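Local coordinates for protein sialyltransferase 0160 (Photobacterium damselae, PDB 4R84) that catalyses the transfer of sialic acid from a CMP-sialic acid donor, probably to galactoside acceptors in alpha-2,6 linkage, as a GT-B glycosyltransferase, at residues V115-L120 with R196-F201; V225-I230 with K286-D291; A38-T43 with F83-L88. All blocks are in the same frame, centred on the assembly; numbering follows the deposited sequence.

Contacts 1 and 2 are parallel strand pairings in one mixed sheet. Contact 3 ties the end of its strand 31-41 to the end of strand 81-84, in the other sheet of the N-terminal beta domain. Contact 1 joins that domain's long last strand to the Rossmann-like part, which contact 2 carries on. The centre of contact 1 lies about 12 Å from both other centres; the centres of contacts 2 and 3 are about 23 Å apart. Arg196 NH2 bridges to Glu42 OE2 at 2.9 Å, and Ile199 N lies 2.8 Å from Lys226 O. Contacts 1 and 3 open before the donor-pocket residues in sequence; this implies no nearness in space.

Contact 1. Residues V115-L120 with R196-F201; sequences VVAPTL and RLNIEF
Arg196 lies against Ala117 just before the two strands pair. Its CB meets Ala117 CB at 3.8 Å. The side chain bends at chi3 (-67°), which brings the guanidinium back so that Ala117 CB sits over the centre of one face. The carbonyl of Val115 lies near the plane of the group, at its edge. Salt bridges to Glu42 and Asp91 hold the charged end. Arg196 O is buried by the contact and has no polar partner in the model; Pro118 CD presses on it at 3.1 Å.

Leu197 starts the strand. Its CB points away from segment 115-120, but CD1 reaches back. There it touches Leu120 CB at 4.0 Å and crosses the Pro118 ring at about a right angle.

Asn198 opens the parallel pairing. Its N donates to Pro118 O at 3.0 Å, almost straight at 175°. Its O receives Leu120 N at 2.8 Å. The side chain lies beside Thr119 on the same face of the sheet. ND2 makes weak bonds to two waters, one also held by Ala117 N and one 2.6 Å from Thr119 OG1. Water thus links the side chains of the bridged pair.

Ile199 pairs with Leu120 on the other face, and its CA approaches Leu120 O. Glu200 N closes the pattern with a bond to Leu120 O at 2.9 Å. The Glu200 carboxylate passes Thr119 CG2 and has its stronger partner in Tyr202.

On the apolar face, Leu120, Leu197 and Ile199 are covered by helix 181-192. Ile199 also meets helix 213-219, as does Phe201. Strand 197-204 is flanked by strand 106-125 and by strand 225-233.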
loop_
_atom_site.group_PDB
_atom_site.type_symbol
_atom_site.label_atom_id
_atom_site.label_comp_id
_atom_site.label_asym_id
_atom_site.label_seq_id
_atom_site.Cartn_x
_atom_site.Cartn_y
_atom_site.Cartn_z
ATOM N N VAL A 115 -14.061 -22.862 -10.712
ATOM C CA VAL A 115 -13.950 -23.142 -9.279
ATOM C C VAL A 115 -12.538 -22.879 -8.837
ATOM O O VAL A 115 -11.590 -23.422 -9.414
ATOM C CB VAL A 115 -14.354 -24.594 -8.963
ATOM C CG1 VAL A 115 -14.065 -24.943 -7.499
ATOM C CG2 VAL A 115 -15.823 -24.807 -9.305
ATOM N N VAL A 116 -12.402 -22.010 -7.844
ATOM C CA VAL A 116 -11.089 -21.560 -7.395
ATOM C C VAL A 116 -10.896 -21.815 -5.919
ATOM O O VAL A 116 -11.848 -21.930 -5.157
ATOM C CB VAL A 116 -10.875 -20.055 -7.683
ATOM C CG1 VAL A 116 -10.973 -19.820 -9.194
ATOM C CG2 VAL A 116 -11.892 -19.213 -6.939
ATOM N N ALA A 117 -9.632 -21.871 -5.520
ATOM C CA ALA A 117 -9.297 -21.953 -4.112
ATOM C C ALA A 117 -9.677 -20.651 -3.424
ATOM O O ALA A 117 -9.653 -19.586 -4.035
ATOM C CB ALA A 117 -7.803 -22.227 -3.943
ATOM N N PRO A 118 -10.006 -20.720 -2.134
ATOM C CA PRO A 118 -10.182 -19.458 -1.416
ATOM C C PRO A 118 -8.854 -18.707 -1.336
ATOM O O PRO A 118 -7.792 -19.331 -1.447
ATOM C CB PRO A 118 -10.631 -19.894 -0.026
ATOM C CG PRO A 118 -10.065 -21.293 0.125
ATOM C CD PRO A 118 -10.191 -21.893 -1.263
ATOM N N THR A 119 -8.939 -17.398 -1.138
ATOM C CA THR A 119 -7.755 -16.536 -1.038
ATOM C C THR A 119 -7.755 -15.864 0.313
ATOM O O THR A 119 -8.790 -15.307 0.740
ATOM C CB THR A 119 -7.730 -15.468 -2.156
ATOM O OG1 THR A 119 -7.676 -16.114 -3.433
ATOM C CG2 THR A 119 -6.500 -14.539 -2.008
ATOM N N LEU A 120 -6.606 -15.940 0.992
ATOM C CA LEU A 120 -6.385 -15.210 2.230
ATOM C C LEU A 120 -5.415 -14.079 1.917
ATOM O O LEU A 120 -4.323 -14.337 1.410
ATOM C CB LEU A 120 -5.819 -16.118 3.325
ATOM C CG LEU A 120 -5.413 -15.417 4.619
ATOM C CD1 LEU A 120 -6.651 -14.902 5.359
ATOM C CD2 LEU A 120 -4.579 -16.333 5.494
ATOM N N ARG A 196 -7.963 -26.152 -0.144
ATOM C CA ARG A 196 -6.839 -25.510 -0.836
ATOM C C ARG A 196 -6.798 -24.052 -0.413
ATOM O O ARG A 196 -7.821 -23.515 -0.012
ATOM C CB ARG A 196 -6.994 -25.606 -2.365
ATOM C CG ARG A 196 -6.822 -26.974 -2.973
ATOM C CD ARG A 196 -6.807 -26.874 -4.492
ATOM N NE ARG A 196 -8.090 -26.451 -5.058
ATOM C CZ ARG A 196 -8.218 -25.595 -6.076
ATOM N NH1 ARG A 196 -7.141 -25.024 -6.604
ATOM N NH2 ARG A 196 -9.426 -25.270 -6.538
ATOM N N LEU A 197 -5.641 -23.402 -0.505
ATOM C CA LEU A 197 -5.572 -21.990 -0.143
ATOM C C LEU A 197 -4.527 -21.231 -0.957
ATOM O O LEU A 197 -3.405 -21.703 -1.113
ATOM C CB LEU A 197 -5.265 -21.842 1.358
ATOM C CG LEU A 197 -5.168 -20.390 1.854
ATOM C CD1 LEU A 197 -6.555 -19.732 1.780
ATOM C CD2 LEU A 197 -4.594 -20.353 3.273
ATOM N N ASN A 198 -4.920 -20.069 -1.484
ATOM C CA ASN A 198 -3.979 -19.091 -2.015
ATOM C C ASN A 198 -3.755 -17.998 -0.984
ATOM O O ASN A 198 -4.706 -17.474 -0.402
ATOM C CB ASN A 198 -4.494 -18.463 -3.309
ATOM C CG ASN A 198 -4.469 -19.426 -4.473
ATOM O OD1 ASN A 198 -3.550 -20.234 -4.608
ATOM N ND2 ASN A 198 -5.490 -19.361 -5.308
ATOM N N ILE A 199 -2.496 -17.639 -0.772
ATOM C CA ILE A 199 -2.191 -16.532 0.118
ATOM C C ILE A 199 -1.562 -15.403 -0.674
ATOM O O ILE A 199 -0.643 -15.632 -1.460
ATOM C CB ILE A 199 -1.241 -16.956 1.261
ATOM C CG1 ILE A 199 -1.891 -18.030 2.139
ATOM C CG2 ILE A 199 -0.812 -15.734 2.088
ATOM C CD1 ILE A 199 -0.947 -18.634 3.165
ATOM N N GLU A 200 -2.101 -14.199 -0.503
ATOM C CA GLU A 200 -1.510 -12.981 -1.060
ATOM C C GLU A 200 -0.880 -12.186 0.068
ATOM O O GLU A 200 -1.548 -11.927 1.070
ATOM C CB GLU A 200 -2.559 -12.128 -1.756
ATOM C CG GLU A 200 -3.098 -12.709 -3.055
ATOM C CD GLU A 200 -4.284 -11.932 -3.593
ATOM O OE1 GLU A 200 -4.696 -10.920 -2.984
ATOM O OE2 GLU A 200 -4.833 -12.350 -4.629
ATOM N N PHE A 201 0.384 -11.776 -0.096
ATOM C CA PHE A 201 1.079 -10.992 0.922
ATOM C C PHE A 201 1.189 -9.535 0.508
ATOM O O PHE A 201 1.365 -9.246 -0.671
ATOM C CB PHE A 201 2.489 -11.524 1.167
ATOM C CG PHE A 201 2.534 -12.823 1.908
ATOM C CD1 PHE A 201 1.964 -12.944 3.173
ATOM C CD2 PHE A 201 3.227 -13.900 1.377
ATOM C CE1 PHE A 201 2.040 -14.150 3.868
ATOM C CE2 PHE A 201 3.312 -15.104 2.074
ATOM C CZ PHE A 201 2.720 -15.219 3.324
HETATM O O HOH W 1 -7.346 -21.032 -7.180
HETATM O O HOH W 2 -6.608 -16.158 -5.786
#

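Contact 2. Residues V225-I230 with K286-D291; sequences VKISHI and KLYDTD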
loop_
_atom_site.group_PDB
_atom_site.type_symbol
_atom_site.label_atom_id
_atom_site.label_comp_id
_atom_site.label_asym_id
_atom_site.label_seq_id
_atom_site.Cartn_x
_atom_site.Cartn_y
_atom_site.Cartn_z
ATOM N N VAL A 225 -1.305 -25.289 -0.163
ATOM C CA VAL A 225 -1.173 -23.841 0.096
ATOM C C VAL A 225 -0.202 -23.223 -0.899
ATOM O O VAL A 225 0.933 -23.682 -1.032
ATOM C CB VAL A 225 -0.672 -23.566 1.529
ATOM C CG1 VAL A 225 -0.516 -22.060 1.767
ATOM C CG2 VAL A 225 -1.619 -24.169 2.544
ATOM N N LYS A 226 -0.646 -22.189 -1.597
ATOM C CA LYS A 226 0.209 -21.514 -2.565
ATOM C C LYS A 226 0.316 -20.044 -2.214
ATOM O O LYS A 226 -0.694 -19.394 -1.950
ATOM C CB LYS A 226 -0.341 -21.666 -3.984
ATOM C CG LYS A 226 0.537 -21.038 -5.068
ATOM C CD LYS A 226 0.112 -21.468 -6.465
ATOM C CE LYS A 226 0.685 -20.548 -7.544
ATOM N NZ LYS A 226 -0.033 -19.237 -7.567
ATOM N N ILE A 227 1.538 -19.526 -2.230
ATOM C CA ILE A 227 1.747 -18.086 -2.133
ATOM C C ILE A 227 1.530 -17.547 -3.541
ATOM O O ILE A 227 2.376 -17.724 -4.429
ATOM C CB ILE A 227 3.139 -17.722 -1.621
ATOM C CG1 ILE A 227 3.498 -18.519 -0.358
ATOM C CG2 ILE A 227 3.239 -16.217 -1.372
ATOM C CD1 ILE A 227 2.465 -18.426 0.783
ATOM N N SER A 228 0.367 -16.948 -3.770
ATOM C CA SER A 228 -0.025 -16.599 -5.129
ATOM C C SER A 228 0.493 -15.224 -5.561
ATOM O O SER A 228 0.587 -14.940 -6.748
ATOM C CB SER A 228 -1.546 -16.651 -5.272
ATOM O OG SER A 228 -2.203 -15.803 -4.338
ATOM N N HIS A 229 0.777 -14.354 -4.605
ATOM C CA HIS A 229 1.244 -13.010 -4.945
ATOM C C HIS A 229 1.886 -12.304 -3.754
ATOM O O HIS A 229 1.455 -12.477 -2.619
ATOM C CB HIS A 229 0.094 -12.152 -5.449
ATOM C CG HIS A 229 0.542 -10.987 -6.270
ATOM N ND1 HIS A 229 0.782 -9.741 -5.728
ATOM C CD2 HIS A 229 0.829 -10.886 -7.589
ATOM C CE1 HIS A 229 1.180 -8.920 -6.681
ATOM N NE2 HIS A 229 1.220 -9.589 -7.819
ATOM N N ILE A 230 2.901 -11.477 -4.029
ATOM C CA ILE A 230 3.541 -10.672 -2.995
ATOM C C ILE A 230 3.575 -9.239 -3.509
ATOM O O ILE A 230 3.990 -9.014 -4.637
ATOM C CB ILE A 230 4.974 -11.156 -2.697
ATOM C CG1 ILE A 230 4.965 -12.617 -2.270
ATOM C CG2 ILE A 230 5.640 -10.285 -1.615
ATOM C CD1 ILE A 230 6.366 -13.194 -2.028
ATOM N N LYS A 286 12.046 -13.585 -7.978
ATOM C CA LYS A 286 12.675 -14.781 -8.551
ATOM C C LYS A 286 11.998 -16.048 -8.057
ATOM O O LYS A 286 12.185 -17.130 -8.616
ATOM C CB LYS A 286 14.167 -14.833 -8.193
ATOM C CG LYS A 286 15.049 -13.732 -8.773
ATOM C CD LYS A 286 15.348 -13.957 -10.246
ATOM C CE LYS A 286 14.398 -13.221 -11.156
ATOM N NZ LYS A 286 14.731 -13.484 -12.586
ATOM N N LEU A 287 11.226 -15.921 -6.992
ATOM C CA LEU A 287 10.624 -17.092 -6.357
ATOM C C LEU A 287 9.102 -17.083 -6.331
ATOM O O LEU A 287 8.467 -18.148 -6.280
ATOM C CB LEU A 287 11.153 -17.228 -4.927
ATOM C CG LEU A 287 12.673 -17.379 -4.818
ATOM C CD1 LEU A 287 13.114 -17.410 -3.359
ATOM C CD2 LEU A 287 13.152 -18.621 -5.539
ATOM N N TYR A 288 8.520 -15.889 -6.362
ATOM C CA TYR A 288 7.078 -15.699 -6.308
ATOM C C TYR A 288 6.687 -14.575 -7.242
ATOM O O TYR A 288 7.529 -13.749 -7.607
ATOM C CB TYR A 288 6.614 -15.351 -4.892
ATOM C CG TYR A 288 7.001 -16.375 -3.861
ATOM C CD1 TYR A 288 6.216 -17.498 -3.642
ATOM C CD2 TYR A 288 8.180 -16.226 -3.119
ATOM C CE1 TYR A 288 6.587 -18.456 -2.701
ATOM C CE2 TYR A 288 8.554 -17.163 -2.183
ATOM C CZ TYR A 288 7.756 -18.279 -1.981
ATOM O OH TYR A 288 8.131 -19.214 -1.051
ATOM N N ASP A 289 5.415 -14.543 -7.622
ATOM C CA ASP A 289 4.860 -13.424 -8.378
ATOM C C ASP A 289 4.830 -12.187 -7.486
ATOM O O ASP A 289 3.983 -12.082 -6.605
ATOM C CB ASP A 289 3.459 -13.760 -8.886
ATOM C CG ASP A 289 2.913 -12.710 -9.829
ATOM O OD1 ASP A 289 3.656 -11.769 -10.184
ATOM O OD2 ASP A 289 1.750 -12.849 -10.252
ATOM N N THR A 290 5.743 -11.256 -7.755
ATOM C CA THR A 290 6.023 -10.134 -6.869
ATOM C C THR A 290 6.007 -8.805 -7.603
ATOM O O THR A 290 6.591 -8.681 -8.678
ATOM C CB THR A 290 7.418 -10.274 -6.207
ATOM O OG1 THR A 290 7.498 -11.513 -5.498
ATOM C CG2 THR A 290 7.708 -9.103 -5.248
ATOM N N ASP A 291 5.342 -7.822 -7.008
ATOM C CA ASP A 291 5.431 -6.438 -7.454
ATOM C C ASP A 291 6.186 -5.644 -6.399
ATOM O O ASP A 291 5.858 -5.745 -5.208
ATOM C CB ASP A 291 4.049 -5.826 -7.654
ATOM C CG ASP A 291 3.263 -6.493 -8.758
ATOM O OD1 ASP A 291 3.868 -6.900 -9.770
ATOM O OD2 ASP A 291 2.032 -6.608 -8.599
HETATM O O HOH W 3 3.687 -16.725 -6.661
HETATM O O HOH W 4 2.670 -9.306 -10.390
#
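Ile230 and Thr290 form a parallel beta bridge where strand 290-294 begins beside strand 225-233 in the Rossmann-like sheet. Their CA atoms are 4.6 Å apart, and both side chains lie on one face. Two backbone bonds make the bridge. Ile230 N donates to Asp289 O at 2.9 Å, in the carbonyl plane. Asp291 N donates to Ile230 O at 3.0 Å. Before the bridge a water joins the backbones, donating to Ile227 O and accepting from Asp289 N.

On the apolar side, Tyr288 lies obliquely across two isoleucines. Ile230 CD1 touches Tyr288 CB at 3.6 Å, and Ile227 CB meets Tyr288 CE1 at 3.7 Å. Leu267 and Ile216 of neighbouring helices also touch the tyrosine.

The polar side is built round His229. With CG anti to the backbone N (chi1 -159°), the imidazole reaches segment 286-291, crossing Asp291 at about a right angle. Asp289 O sits over one face, 3.5 Å above the ring plane and offset toward the rim. Asp291 OD2 lies in the plane at the edge, 3.1 Å from His229 CE1, with the carboxylate turned 64° against the ring. A second water lies 3.0 Å from His229 NE2 and close to both aspartates. The Asp291 carboxylate is also held by a salt bridge to Lys318.

Helices 237-246 and 252-267 occur in the chain between these strands. Parallel strands joined through helices are a beta-alpha-beta crossover, the repeating element of a Rossmann fold.

Contact 3. Residues A38-T43 with F83-L88; sequences ADVVET and FVAPEL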
loop_
_atom_site.group_PDB
_atom_site.type_symbol
_atom_site.label_atom_id
_atom_site.label_comp_id
_atom_site.label_asym_id
_atom_site.label_seq_id
_atom_site.Cartn_x
_atom_site.Cartn_y
_atom_site.Cartn_z
ATOM N N ALA A 38 -17.411 -16.254 -14.249
ATOM C CA ALA A 38 -17.266 -15.910 -12.849
ATOM C C ALA A 38 -16.398 -16.933 -12.153
ATOM O O ALA A 38 -16.428 -18.114 -12.505
ATOM C CB ALA A 38 -18.634 -15.827 -12.183
ATOM N N ASP A 39 -15.629 -16.479 -11.161
ATOM C CA ASP A 39 -14.930 -17.399 -10.264
ATOM C C ASP A 39 -15.859 -17.769 -9.117
ATOM O O ASP A 39 -16.548 -16.906 -8.576
ATOM C CB ASP A 39 -13.642 -16.773 -9.704
ATOM C CG ASP A 39 -12.558 -16.624 -10.755
ATOM O OD1 ASP A 39 -12.718 -17.176 -11.869
ATOM O OD2 ASP A 39 -11.535 -15.969 -10.459
ATOM N N VAL A 40 -15.903 -19.049 -8.764
ATOM C CA VAL A 40 -16.672 -19.482 -7.605
ATOM C C VAL A 40 -15.717 -20.168 -6.641
ATOM O O VAL A 40 -15.033 -21.140 -6.993
ATOM C CB VAL A 40 -17.845 -20.425 -7.994
ATOM C CG1 VAL A 40 -18.778 -20.665 -6.795
ATOM C CG2 VAL A 40 -18.646 -19.852 -9.176
ATOM N N VAL A 41 -15.646 -19.649 -5.418
ATOM C CA VAL A 41 -14.776 -20.223 -4.417
ATOM C C VAL A 41 -15.326 -21.572 -3.990
ATOM O O VAL A 41 -16.537 -21.722 -3.846
ATOM C CB VAL A 41 -14.642 -19.290 -3.201
ATOM C CG1 VAL A 41 -13.812 -19.951 -2.109
ATOM C CG2 VAL A 41 -14.004 -17.985 -3.656
ATOM N N GLU A 42 -14.437 -22.546 -3.834
ATOM C CA GLU A 42 -14.831 -23.880 -3.338
ATOM C C GLU A 42 -15.786 -23.778 -2.150
ATOM O O GLU A 42 -15.539 -23.022 -1.216
ATOM C CB GLU A 42 -13.590 -24.684 -2.931
ATOM C CG GLU A 42 -12.706 -25.086 -4.089
ATOM C CD GLU A 42 -11.545 -25.984 -3.699
ATOM O OE1 GLU A 42 -11.154 -26.055 -2.504
ATOM O OE2 GLU A 42 -11.019 -26.652 -4.608
ATOM N N THR A 43 -16.852 -24.574 -2.214
ATOM C CA THR A 43 -17.956 -24.676 -1.240
ATOM C C THR A 43 -18.973 -23.530 -1.298
ATOM O O THR A 43 -20.040 -23.638 -0.694
ATOM C CB THR A 43 -17.469 -24.800 0.250
ATOM O OG1 THR A 43 -17.105 -23.517 0.763
ATOM C CG2 THR A 43 -16.317 -25.799 0.399
ATOM N N PHE A 83 -25.464 -23.654 -8.385
ATOM C CA PHE A 83 -24.208 -24.357 -8.572
ATOM C C PHE A 83 -23.440 -24.243 -7.258
ATOM O O PHE A 83 -23.113 -23.131 -6.822
ATOM C CB PHE A 83 -23.421 -23.739 -9.738
ATOM C CG PHE A 83 -22.020 -24.273 -9.913
ATOM C CD1 PHE A 83 -21.772 -25.352 -10.748
ATOM C CD2 PHE A 83 -20.935 -23.655 -9.285
ATOM C CE1 PHE A 83 -20.476 -25.824 -10.929
ATOM C CE2 PHE A 83 -19.641 -24.129 -9.454
ATOM C CZ PHE A 83 -19.410 -25.206 -10.282
ATOM N N VAL A 84 -23.175 -25.381 -6.619
ATOM C CA VAL A 84 -22.332 -25.413 -5.426
ATOM C C VAL A 84 -20.940 -25.877 -5.809
ATOM O O VAL A 84 -20.772 -26.998 -6.291
ATOM C CB VAL A 84 -22.882 -26.352 -4.346
ATOM C CG1 VAL A 84 -21.980 -26.323 -3.105
ATOM C CG2 VAL A 84 -24.313 -25.975 -3.993
ATOM N N ALA A 85 -19.946 -25.006 -5.641
ATOM C CA ALA A 85 -18.581 -25.335 -6.036
ATOM C C ALA A 85 -18.004 -26.470 -5.204
ATOM O O ALA A 85 -17.942 -26.379 -3.978
ATOM C CB ALA A 85 -17.676 -24.097 -5.930
ATOM N N PRO A 86 -17.550 -27.538 -5.871
ATOM C CA PRO A 86 -16.927 -28.676 -5.190
ATOM C C PRO A 86 -15.533 -28.352 -4.690
ATOM O O PRO A 86 -14.941 -27.344 -5.125
ATOM C CB PRO A 86 -16.863 -29.748 -6.283
ATOM C CG PRO A 86 -16.841 -28.987 -7.548
ATOM C CD PRO A 86 -17.695 -27.774 -7.318
ATOM N N GLU A 87 -15.014 -29.200 -3.806
ATOM C CA GLU A 87 -13.626 -29.109 -3.364
ATOM C C GLU A 87 -12.766 -29.993 -4.257
ATOM O O GLU A 87 -12.978 -31.201 -4.348
ATOM C CB GLU A 87 -13.488 -29.502 -1.887
ATOM C CG GLU A 87 -14.114 -28.472 -0.966
ATOM C CD GLU A 87 -14.325 -28.977 0.441
ATOM O OE1 GLU A 87 -14.881 -30.076 0.615
ATOM O OE2 GLU A 87 -13.936 -28.267 1.373
ATOM N N LEU A 88 -11.809 -29.361 -4.935
ATOM C CA LEU A 88 -11.052 -29.985 -6.008
ATOM C C LEU A 88 -9.568 -30.024 -5.684
ATOM O O LEU A 88 -9.123 -29.382 -4.742
ATOM C CB LEU A 88 -11.275 -29.219 -7.309
ATOM C CG LEU A 88 -12.715 -29.074 -7.782
ATOM C CD1 LEU A 88 -12.767 -28.168 -9.002
ATOM C CD2 LEU A 88 -13.327 -30.438 -8.091
#
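Glu42 grips the loop Ala85-Leu88 within the N-terminal beta domain, which belongs to a PKD-like family. The touching parts run at 76° to each other, so this is not a strand pair.

The glutamate chain is extended beyond CG. It reaches over the loop, and Glu42 OE2 accepts Leu88 N at 2.8 Å. The N-H is well aimed, at 167°, but it comes from above the carboxylate plane. Arg196 and Asn195 also bind this carboxylate. Several partners thus fix a buried charge, and the arginine would be expected to keep it ionised. Pro86 O is pressed by Glu42 CG at 3.3 Å and has no polar partner in the model.

A second tie lies one residue on. Thr43 N donates to Ala85 O at 2.7 Å, again from above the carbonyl plane. Thr43 takes a positive phi of 76°, which turns the chain at the end of strand 31-41. Its OG1 bonds back to Glu42 O at 2.6 Å. CG2 is left to rest on Glu87, 3.7 Å from Glu87 CG.

The rest of the contact is largely apolar. Ala85 CB touches both Val41 O and Val40 CG1, the latter at 3.7 Å. Val40 CB lies at the edge of the Phe83 ring, which also stacks edge-to-face with Tyr94.

After the Thr43 turn the chain leaves its parallel partner, strand 106-125, and enters strand 45-48, which pairs antiparallel with strand 81-84. Such a switch of an early strand between sheets is consistent with an immunoglobulin-like beta sandwich, the fold of PKD domains.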